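Local coordinates for protein TIR domain-containing adapter molecule 1 (Homo sapiens, PDB 4BSX) that serves as an adapter of Toll-like receptor signalling that induces interferon-beta, here represented by its helical N-terminal domain, which resembles IFIT proteins, at residues K68-A71 with V72-L75; G8-L11 with P12-F15; E123-R126 with T127-R131. The protein carries 2 engineered substitutions. All coordinates share one frame; numbering follows the deposited sequence.

In the fold
The three contacts are all local, made between neighbours along the chain, and all belong to the helical N-terminal domain. Interactions 1 and 2 both sit at helix starts, of helix 71-79 and helix 11-19, while interaction 3 occupies the C-terminal part of helix 114-130. The centres of interactions 1 and 2 are about 17 Å apart and their nearest atoms about 4 Å, without touching. Interaction 3 lies about 20 Å, centre to centre, from interaction 1, with nearest atoms about 10 Å apart. Interactions 2 and 3 are about 18 Å apart between centres, yet they meet where P9 CD packs 3.9 Å from E123 OE2.

Interaction 1 of 3, residues K68-A71 with V72-L75; sequences KMDA and VARL. Engineered in segment 68-71: M69 (natural residue Ala).
The guanidinium of R74 lies with one face over A71, whose CA stands 3.4 Å above the plane at its centre, while the carbonyls of K68 and M69 are met at the edge. NH1 donates to K68 O at 2.7 Å with an N-H...O angle of 170°, and this oxygen is only 3° out of the guanidinium plane. A second, weak bond runs from the same NH1 to M69 O. Water 1 closes the edge, donating to M69 O and accepting from R74 NH2 at 2.9 Å. A bend at chi3 turns the arginine back over the loop, its CG and CD each passing 3.1 Å from K68 O.

The carboxylate of D70 supplies the N-cap: OD2 accepts from A73 N at 2.9 Å, met on the anti side and 30° out of the carboxylate plane. CG stands anti to the backbone N, which carries OD2 toward the first turn. Backbone bonds R74 N to D70 O and L75 N to A71 O start the helical ladder. M69, an engineered selenomethionine, contributes its carbonyl here, and its side chain points away.

The contact joins the loop after helix 57-65 to the start of helix 71-79. R74 NE also forms a salt bridge with E90, and the side chains of A71 and L75 pack on P93.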
loop_
_atom_site.group_PDB
_atom_site.type_symbol
_atom_site.label_atom_id
_atom_site.label_comp_id
_atom_site.label_asym_id
_atom_site.label_seq_id
_atom_site.Cartn_x
_atom_site.Cartn_y
_atom_site.Cartn_z
ATOM N N LYS A 68 0.186 -11.426 -7.639
ATOM C CA LYS A 68 0.838 -10.998 -8.894
ATOM C C LYS A 68 -0.076 -10.413 -9.989
ATOM O O LYS A 68 0.394 -9.786 -10.941
ATOM C CB LYS A 68 1.658 -12.146 -9.487
ATOM C CG LYS A 68 0.839 -13.358 -9.915
ATOM C CD LYS A 68 1.753 -14.444 -10.436
ATOM C CE LYS A 68 0.997 -15.602 -11.036
ATOM N NZ LYS A 68 1.918 -16.478 -11.821
HETATM N N MSE A 69 -1.374 -10.607 -9.855
HETATM C CA MSE A 69 -2.308 -10.007 -10.782
HETATM C C MSE A 69 -2.378 -8.498 -10.566
HETATM O O MSE A 69 -2.765 -7.748 -11.471
HETATM C CB MSE A 69 -3.677 -10.650 -10.579
HETATM C CG MSE A 69 -3.755 -12.084 -11.110
HETATM SE SE MSE A 69 -3.207 -12.157 -13.008
HETATM C CE MSE A 69 -1.803 -13.493 -12.931
ATOM N N ASP A 70 -2.007 -8.049 -9.368
ATOM C CA ASP A 70 -2.009 -6.627 -9.055
ATOM C C ASP A 70 -0.665 -5.967 -9.428
ATOM O O ASP A 70 0.412 -6.409 -8.981
ATOM C CB ASP A 70 -2.314 -6.392 -7.578
ATOM C CG ASP A 70 -2.277 -4.915 -7.208
ATOM O OD1 ASP A 70 -3.211 -4.193 -7.602
ATOM O OD2 ASP A 70 -1.315 -4.469 -6.555
ATOM N N ALA A 71 -0.748 -4.912 -10.244
ATOM C CA ALA A 71 0.421 -4.288 -10.848
ATOM C C ALA A 71 1.320 -3.671 -9.796
ATOM O O ALA A 71 2.553 -3.724 -9.920
ATOM C CB ALA A 71 -0.004 -3.211 -11.889
ATOM N N VAL A 72 0.714 -3.096 -8.757
ATOM C CA VAL A 72 1.505 -2.487 -7.695
ATOM C C VAL A 72 2.213 -3.599 -6.886
ATOM O O VAL A 72 3.380 -3.448 -6.502
ATOM C CB VAL A 72 0.654 -1.559 -6.789
ATOM C CG1 VAL A 72 1.498 -0.980 -5.656
ATOM C CG2 VAL A 72 0.032 -0.441 -7.591
ATOM N N ALA A 73 1.524 -4.712 -6.642
ATOM C CA ALA A 73 2.163 -5.835 -5.937
ATOM C C ALA A 73 3.363 -6.370 -6.747
ATOM O O ALA A 73 4.357 -6.825 -6.171
ATOM C CB ALA A 73 1.167 -6.950 -5.666
ATOM N N ARG A 74 3.246 -6.308 -8.072
ATOM C CA ARG A 74 4.297 -6.759 -8.968
ATOM C C ARG A 74 5.515 -5.841 -8.890
ATOM O O ARG A 74 6.655 -6.314 -8.808
ATOM C CB ARG A 74 3.764 -6.819 -10.398
ATOM C CG ARG A 74 2.890 -8.008 -10.663
ATOM C CD ARG A 74 2.785 -8.288 -12.158
ATOM N NE ARG A 74 2.247 -7.176 -12.939
ATOM C CZ ARG A 74 0.946 -6.937 -13.167
ATOM N NH1 ARG A 74 0.002 -7.694 -12.634
ATOM N NH2 ARG A 74 0.581 -5.898 -13.915
ATOM N N LEU A 75 5.258 -4.529 -8.929
ATOM C CA LEU A 75 6.291 -3.523 -8.746
ATOM C C LEU A 75 7.027 -3.694 -7.400
ATOM O O LEU A 75 8.244 -3.555 -7.323
ATOM C CB LEU A 75 5.674 -2.131 -8.812
ATOM C CG LEU A 75 6.702 -0.972 -8.840
ATOM C CD1 LEU A 75 7.200 -0.720 -10.292
ATOM C CD2 LEU A 75 6.152 0.332 -8.249
HETATM O O HOH W 1 -2.276 -5.977 -13.942
#

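Interaction 2 of 3, residues G8-L11 with P12-F15; sequences GPSL and PSAF
S10 meets S13 through its hydroxyl, and the side chain can be followed outward from its CB, which lies 3.7 Å from P12 CD. One bond further, S10 OG accepts from S13 N at 3.1 Å with an N-H...O angle of 155°; this is the capping bond. S10 OG also passes 3.4 Å from P12 CD. A chi1 of 69° puts OG between the backbone N and the carbonyl carbon, the setting from which it can turn back over the first turn of the helix.

S13 OG stands anti to its carbonyl carbon, beside the backbone N, which brings S13 OG to 3.3 Å from S10 OG and 3.4 Å from G8 O; both are weak hydrogen bonds at most, and as its single proton has two acceptors within reach, the choice between them is not settled. G8 itself has a positive phi (114°), and a CB there would be jammed against the carbonyl O of the preceding residue.

On the apolar side, L11 CD2 comes 4.3 Å from F15 CE2, a loose contact one turn along the helix. The backbone of that turn is carried by A14 N to S10 O and F15 N to L11 O, the latter at 3.1 Å. P12 occupies the first turn, where the lack of an amide hydrogen costs no helical bond.

Around this turn, A14 packs on Y103 and L106 of helix 96-108, while L11 and F15 reach M49 of helix 43-53; the F15 ring also stacks with W80. A serine N-cap whose hydroxyl accepts from the amide three residues on, with proline in the first turn, is a classic helix start, here opening helix 11-19 of the helical TRIF N-terminal domain.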
loop_
_atom_site.group_PDB
_atom_site.type_symbol
_atom_site.label_atom_id
_atom_site.label_comp_id
_atom_site.label_asym_id
_atom_site.label_seq_id
_atom_site.Cartn_x
_atom_site.Cartn_y
_atom_site.Cartn_z
ATOM N N GLY A 8 6.391 13.825 1.610
ATOM C CA GLY A 8 5.212 13.452 0.840
ATOM C C GLY A 8 4.882 11.979 0.945
ATOM O O GLY A 8 5.805 11.167 1.097
ATOM N N PRO A 9 3.576 11.622 0.846
ATOM C CA PRO A 9 3.110 10.229 0.993
ATOM C C PRO A 9 3.513 9.377 -0.198
ATOM O O PRO A 9 3.274 9.740 -1.352
ATOM C CB PRO A 9 1.583 10.358 1.068
ATOM C CG PRO A 9 1.310 11.825 1.157
ATOM C CD PRO A 9 2.454 12.520 0.541
ATOM N N SER A 10 4.150 8.252 0.068
ATOM C CA SER A 10 4.780 7.512 -1.015
ATOM C C SER A 10 5.096 6.116 -0.577
ATOM O O SER A 10 5.033 5.791 0.632
ATOM C CB SER A 10 6.070 8.220 -1.482
ATOM O OG SER A 10 7.078 8.142 -0.503
ATOM N N LEU A 11 5.423 5.278 -1.558
ATOM C CA LEU A 11 5.758 3.907 -1.256
ATOM C C LEU A 11 6.970 3.896 -0.336
ATOM O O LEU A 11 6.897 3.315 0.723
ATOM C CB LEU A 11 6.013 3.103 -2.528
ATOM C CG LEU A 11 5.003 2.012 -2.817
ATOM C CD1 LEU A 11 5.485 1.187 -3.982
ATOM C CD2 LEU A 11 4.698 1.114 -1.580
ATOM N N PRO A 12 8.080 4.563 -0.729
ATOM C CA PRO A 12 9.267 4.552 0.153
ATOM C C PRO A 12 8.997 5.135 1.546
ATOM O O PRO A 12 9.559 4.666 2.529
ATOM C CB PRO A 12 10.297 5.440 -0.597
ATOM C CG PRO A 12 9.838 5.500 -2.016
ATOM C CD PRO A 12 8.321 5.311 -1.990
ATOM N N SER A 13 8.163 6.165 1.631
ATOM C CA SER A 13 7.852 6.749 2.937
ATOM C C SER A 13 7.012 5.812 3.805
ATOM O O SER A 13 7.177 5.805 4.995
ATOM C CB SER A 13 7.140 8.092 2.829
ATOM O OG SER A 13 8.058 9.108 2.487
ATOM N N ALA A 14 6.107 5.050 3.193
ATOM C CA ALA A 14 5.342 4.055 3.917
ATOM C C ALA A 14 6.297 2.996 4.455
ATOM O O ALA A 14 6.156 2.554 5.588
ATOM C CB ALA A 14 4.284 3.412 3.025
ATOM N N PHE A 15 7.268 2.572 3.661
ATOM C CA PHE A 15 8.278 1.620 4.175
ATOM C C PHE A 15 9.068 2.235 5.399
ATOM O O PHE A 15 9.434 1.547 6.396
ATOM C CB PHE A 15 9.234 1.225 3.052
ATOM C CG PHE A 15 8.801 0.023 2.210
ATOM C CD1 PHE A 15 8.855 -1.268 2.718
ATOM C CD2 PHE A 15 8.440 0.191 0.883
ATOM C CE1 PHE A 15 8.514 -2.366 1.915
ATOM C CE2 PHE A 15 8.087 -0.907 0.076
ATOM C CZ PHE A 15 8.135 -2.181 0.593
#

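Interaction 3 of 3, residues E123-R126 with T127-R131; sequences EAVR and TLSSR
Hydroxyl-to-carbonyl bonds mark the contact between T127 and E123. T127 OG1 donates to E123 O at 2.9 Å, and the amide of T127 donates to the same oxygen at 2.8 Å, so two donors grip one carbonyl, reaching it from opposite faces of its plane. OG1 comes back along the helix because it stands anti to the carbonyl carbon, beside the backbone N (chi1 -65°). S129 repeats the scheme with V125 O, which takes both S129 N and, at 3.1 Å, S129 OG. That hydroxyl sits above the carbonyl plane, 40° out of it, whereas the amide comes in nearly axially. The T127 side chain also packs on D94 and S96. With an alanine in place of T127, E123 O would probably keep its amide bond but lose the second donor, and the packing on D94 and S96 would be reduced.

The backbone bonds are the i to i+4 ladder of an alpha helix: L128 N to A124 O at 3.0 Å and nearly straight (174°), then the S129 N to V125 O rung and, two residues on from L128, S130 N to R126 O at 3.1 Å. These turns belong to helix 114-130 in the all-helical domain. S130 adds a hydroxyl bond, OG donating to T127 O at 2.8 Å. Just past these turns, R131 pairs with D133 and D94 in salt bridges.

Van der Waals contact brings L128 CD1 to 3.3 Å from the backbone carbonyl oxygen A124 O, carbon against oxygen. Apolar packing lies beyond the two segments: the leucine rests on L136 and L139 of helix 136-147 and on W97 of helix 96-108, while A124 also reaches L139.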
loop_
_atom_site.group_PDB
_atom_site.type_symbol
_atom_site.label_atom_id
_atom_site.label_comp_id
_atom_site.label_asym_id
_atom_site.label_seq_id
_atom_site.Cartn_x
_atom_site.Cartn_y
_atom_site.Cartn_z
ATOM N N GLU A 123 -4.056 13.152 -3.814
ATOM C CA GLU A 123 -3.162 12.889 -4.924
ATOM C C GLU A 123 -3.716 11.785 -5.796
ATOM O O GLU A 123 -3.550 11.810 -7.005
ATOM C CB GLU A 123 -1.728 12.537 -4.434
ATOM C CG GLU A 123 -1.039 13.737 -3.794
ATOM C CD GLU A 123 0.304 13.406 -3.146
ATOM O OE1 GLU A 123 0.755 12.247 -3.275
ATOM O OE2 GLU A 123 0.911 14.305 -2.506
ATOM N N ALA A 124 -4.350 10.795 -5.195
ATOM C CA ALA A 124 -4.894 9.704 -5.990
ATOM C C ALA A 124 -6.004 10.275 -6.838
ATOM O O ALA A 124 -6.212 9.854 -7.965
ATOM C CB ALA A 124 -5.445 8.604 -5.098
ATOM N N VAL A 125 -6.754 11.209 -6.260
ATOM C CA VAL A 125 -7.961 11.705 -6.921
ATOM C C VAL A 125 -7.486 12.557 -8.100
ATOM O O VAL A 125 -7.960 12.391 -9.218
ATOM C CB VAL A 125 -8.878 12.478 -5.939
ATOM C CG1 VAL A 125 -9.884 13.321 -6.685
ATOM C CG2 VAL A 125 -9.594 11.521 -5.017
ATOM N N ARG A 126 -6.474 13.395 -7.844
ATOM C CA ARG A 126 -5.797 14.165 -8.881
ATOM C C ARG A 126 -5.266 13.274 -9.979
ATOM O O ARG A 126 -5.519 13.507 -11.136
ATOM C CB ARG A 126 -4.654 14.951 -8.270
ATOM C CG ARG A 126 -4.138 16.099 -9.119
ATOM C CD ARG A 126 -3.066 16.831 -8.356
ATOM N NE ARG A 126 -3.509 17.018 -6.977
ATOM C CZ ARG A 126 -2.700 17.120 -5.935
ATOM N NH1 ARG A 126 -1.389 17.070 -6.116
ATOM N NH2 ARG A 126 -3.207 17.272 -4.715
ATOM N N THR A 127 -4.541 12.236 -9.623
ATOM C CA THR A 127 -4.022 11.314 -10.620
ATOM C C THR A 127 -5.136 10.707 -11.522
ATOM O O THR A 127 -5.050 10.814 -12.740
ATOM C CB THR A 127 -3.198 10.233 -9.938
ATOM O OG1 THR A 127 -2.054 10.831 -9.344
ATOM C CG2 THR A 127 -2.731 9.210 -10.930
ATOM N N LEU A 128 -6.179 10.108 -10.941
ATOM C CA LEU A 128 -7.244 9.503 -11.741
ATOM C C LEU A 128 -7.990 10.553 -12.624
ATOM O O LEU A 128 -8.408 10.263 -13.722
ATOM C CB LEU A 128 -8.223 8.707 -10.847
ATOM C CG LEU A 128 -7.849 7.230 -10.608
ATOM C CD1 LEU A 128 -6.649 7.142 -9.703
ATOM C CD2 LEU A 128 -9.006 6.410 -10.076
ATOM N N SER A 129 -8.135 11.773 -12.133
ATOM C CA SER A 129 -8.749 12.833 -12.905
ATOM C C SER A 129 -7.982 13.200 -14.147
ATOM O O SER A 129 -8.567 13.446 -15.209
ATOM C CB SER A 129 -8.875 14.084 -12.042
ATOM O OG SER A 129 -9.903 13.860 -11.096
ATOM N N SER A 130 -6.669 13.266 -14.002
ATOM C CA SER A 130 -5.826 13.753 -15.031
ATOM C C SER A 130 -5.899 12.819 -16.228
ATOM O O SER A 130 -5.497 13.182 -17.345
ATOM C CB SER A 130 -4.364 13.864 -14.518
ATOM O OG SER A 130 -3.745 12.573 -14.423
ATOM N N ARG A 131 -6.372 11.598 -16.012
ATOM C CA ARG A 131 -6.601 10.706 -17.167
ATOM C C ARG A 131 -8.071 10.299 -17.341
ATOM O O ARG A 131 -8.396 9.292 -18.035
ATOM C CB ARG A 131 -5.738 9.462 -17.082
ATOM C CG ARG A 131 -5.775 8.749 -15.747
ATOM C CD ARG A 131 -5.063 7.432 -15.883
ATOM N NE ARG A 131 -5.521 6.448 -14.913
ATOM C CZ ARG A 131 -4.910 6.170 -13.770
ATOM N NH1 ARG A 131 -3.774 6.790 -13.427
ATOM N NH2 ARG A 131 -5.424 5.253 -12.962
#